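Local coordinates for protein phenylalanine hydroxylase (Colwellia psychrerythraea, PDB 2V27) that probably hydroxylates L-phenylalanine to L-tyrosine with molecular oxygen and tetrahydrobiopterin at an iron centre, as a cold-active monooxygenase of phenylalanine catabolism, at residues D199-P204 with E258-V263. Numbering follows the deposited sequence.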
loop_
_atom_site.group_PDB
_atom_site.type_symbol
_atom_site.label_atom_id
_atom_site.label_comp_id
_atom_site.label_asym_id
_atom_site.label_seq_id
_atom_site.Cartn_x
_atom_site.Cartn_y
_atom_site.Cartn_z
ATOM N N ASP B 199 -6.738 -9.781 -9.714
ATOM C CA ASP B 199 -5.756 -10.608 -8.998
ATOM C C ASP B 199 -5.951 -10.724 -7.472
ATOM O O ASP B 199 -5.234 -11.519 -6.777
ATOM C CB ASP B 199 -4.331 -10.218 -9.393
ATOM C CG ASP B 199 -4.043 -10.531 -10.882
ATOM O OD1 ASP B 199 -4.001 -11.696 -11.269
ATOM O OD2 ASP B 199 -3.922 -9.598 -11.650
ATOM N N VAL B 200 -6.901 -10.005 -6.915
ATOM C CA VAL B 200 -7.099 -10.100 -5.466
ATOM C C VAL B 200 -7.704 -11.457 -5.073
ATOM O O VAL B 200 -8.270 -12.184 -5.920
ATOM C CB VAL B 200 -7.990 -8.951 -4.995
ATOM C CG1 VAL B 200 -9.322 -9.012 -5.749
ATOM C CG2 VAL B 200 -8.226 -9.017 -3.505
ATOM N N ASP B 201 -7.542 -11.840 -3.821
ATOM C CA ASP B 201 -8.050 -13.121 -3.348
ATOM C C ASP B 201 -9.406 -12.977 -2.647
ATOM O O ASP B 201 -9.455 -12.552 -1.509
ATOM C CB ASP B 201 -7.104 -13.712 -2.309
ATOM C CG ASP B 201 -6.053 -14.621 -2.887
ATOM O OD1 ASP B 201 -5.892 -14.726 -4.122
ATOM O OD2 ASP B 201 -5.396 -15.256 -2.044
ATOM N N ARG B 202 -10.485 -13.368 -3.308
ATOM C CA ARG B 202 -11.826 -13.234 -2.705
ATOM C C ARG B 202 -12.206 -14.640 -2.242
ATOM O O ARG B 202 -12.371 -15.567 -3.077
ATOM C CB ARG B 202 -12.853 -12.681 -3.698
ATOM C CG ARG B 202 -12.502 -11.265 -4.181
ATOM C CD ARG B 202 -13.496 -10.797 -5.222
ATOM N NE ARG B 202 -13.152 -9.495 -5.804
ATOM C CZ ARG B 202 -12.330 -9.335 -6.844
ATOM N NH1 ARG B 202 -11.735 -10.385 -7.429
ATOM N NH2 ARG B 202 -12.059 -8.103 -7.294
ATOM N N LYS B 203 -12.310 -14.801 -0.929
ATOM C CA LYS B 203 -12.433 -16.110 -0.228
ATOM C C LYS B 203 -13.810 -16.223 0.417
ATOM O O LYS B 203 -14.354 -15.220 0.919
ATOM C CB LYS B 203 -11.357 -16.221 0.859
ATOM C CG LYS B 203 -9.904 -16.191 0.321
ATOM C CD LYS B 203 -8.924 -16.180 1.569
ATOM N N PRO B 204 -14.364 -17.446 0.485
ATOM C CA PRO B 204 -15.599 -17.603 1.260
ATOM C C PRO B 204 -15.366 -17.281 2.748
ATOM O O PRO B 204 -14.300 -17.588 3.319
ATOM C CB PRO B 204 -15.981 -19.095 1.060
ATOM C CG PRO B 204 -14.802 -19.734 0.543
ATOM C CD PRO B 204 -13.855 -18.721 -0.071
ATOM N N GLU B 258 0.390 -16.855 7.003
ATOM C CA GLU B 258 1.528 -16.088 6.445
ATOM C C GLU B 258 0.931 -14.877 5.720
ATOM O O GLU B 258 -0.086 -15.016 5.044
ATOM C CB GLU B 258 2.299 -16.918 5.433
ATOM C CG GLU B 258 3.563 -16.204 4.986
ATOM C CD GLU B 258 4.345 -17.001 3.952
ATOM O OE1 GLU B 258 4.024 -18.181 3.701
ATOM O OE2 GLU B 258 5.288 -16.431 3.382
ATOM N N ALA B 259 1.559 -13.742 5.925
ATOM C CA ALA B 259 1.132 -12.486 5.253
ATOM C C ALA B 259 1.306 -12.581 3.738
ATOM O O ALA B 259 2.286 -13.186 3.240
ATOM C CB ALA B 259 1.929 -11.354 5.757
ATOM N N LYS B 260 0.385 -11.970 2.981
ATOM C CA LYS B 260 0.622 -11.777 1.567
ATOM C C LYS B 260 1.754 -10.771 1.384
ATOM O O LYS B 260 2.001 -9.962 2.256
ATOM C CB LYS B 260 -0.627 -11.331 0.839
ATOM C CG LYS B 260 -1.820 -12.249 1.045
ATOM C CD LYS B 260 -1.680 -13.423 0.129
ATOM C CE LYS B 260 -3.086 -13.903 -0.301
ATOM N NZ LYS B 260 -3.098 -14.641 -1.607
ATOM N N PHE B 261 2.460 -10.868 0.255
ATOM C CA PHE B 261 3.601 -9.976 0.039
ATOM C C PHE B 261 3.285 -8.475 0.294
ATOM O O PHE B 261 4.103 -7.802 0.930
ATOM C CB PHE B 261 4.149 -10.201 -1.377
ATOM C CG PHE B 261 5.349 -9.378 -1.682
ATOM C CD1 PHE B 261 6.595 -9.725 -1.132
ATOM C CD2 PHE B 261 5.275 -8.249 -2.494
ATOM C CE1 PHE B 261 7.739 -8.928 -1.438
ATOM C CE2 PHE B 261 6.395 -7.477 -2.777
ATOM C CZ PHE B 261 7.636 -7.820 -2.257
ATOM N N PRO B 262 2.119 -7.938 -0.179
ATOM C CA PRO B 262 1.843 -6.505 0.107
ATOM C C PRO B 262 1.780 -6.190 1.582
ATOM O O PRO B 262 2.157 -5.095 1.984
ATOM C CB PRO B 262 0.477 -6.260 -0.589
ATOM C CG PRO B 262 0.435 -7.300 -1.729
ATOM C CD PRO B 262 1.084 -8.531 -1.052
ATOM N N VAL B 263 1.311 -7.146 2.386
ATOM C CA VAL B 263 1.323 -6.948 3.864
ATOM C C VAL B 263 2.747 -6.970 4.449
ATOM O O VAL B 263 3.076 -6.147 5.324
ATOM C CB VAL B 263 0.386 -7.978 4.525
ATOM C CG1 VAL B 263 0.544 -7.963 6.077
ATOM C CG2 VAL B 263 -1.067 -7.650 4.127
#
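Asp201 and Lys260, as modelled with one of two Asp201 conformers, meet in a salt bridge whose exact geometry is doubtful. It lies on the surface of the biopterin-dependent aromatic amino acid hydroxylase fold, away from the iron site, and ties an outermost strand of the mixed four-stranded sheet, 201-204, to the N-cap of the C-terminal helix 261-265. Nothing else joins the two segments: the CA atoms of Asp201 and Lys260, the nearest across the contact, stand 10.1 Å apart; the lysine chain covers a little over half of that distance and the aspartate the rest. In Lys260, CG sits beside the backbone N and anti to the carbonyl carbon (chi1 -54°); further bends at chi2 (-80°) and chi3 carry the chain past Ile223 of the neighbouring strand to the carboxylate. Asp201 is anchored by backbone hydrogen bonds to Pro222 and Tyr224, and its CB points toward the lysine. The grip is one-sided, since NZ of Lys260 is 3.8 Å from OD1 of Asp201 but much nearer OD2. Lys260 O takes a weak hydrogen bond from Val263 N (2.9 Å). The modelled 2.4 Å between Lys260 NZ and Asp201 OD2 is very short; Lys260 CE follows at 3.2 Å from the same oxygen.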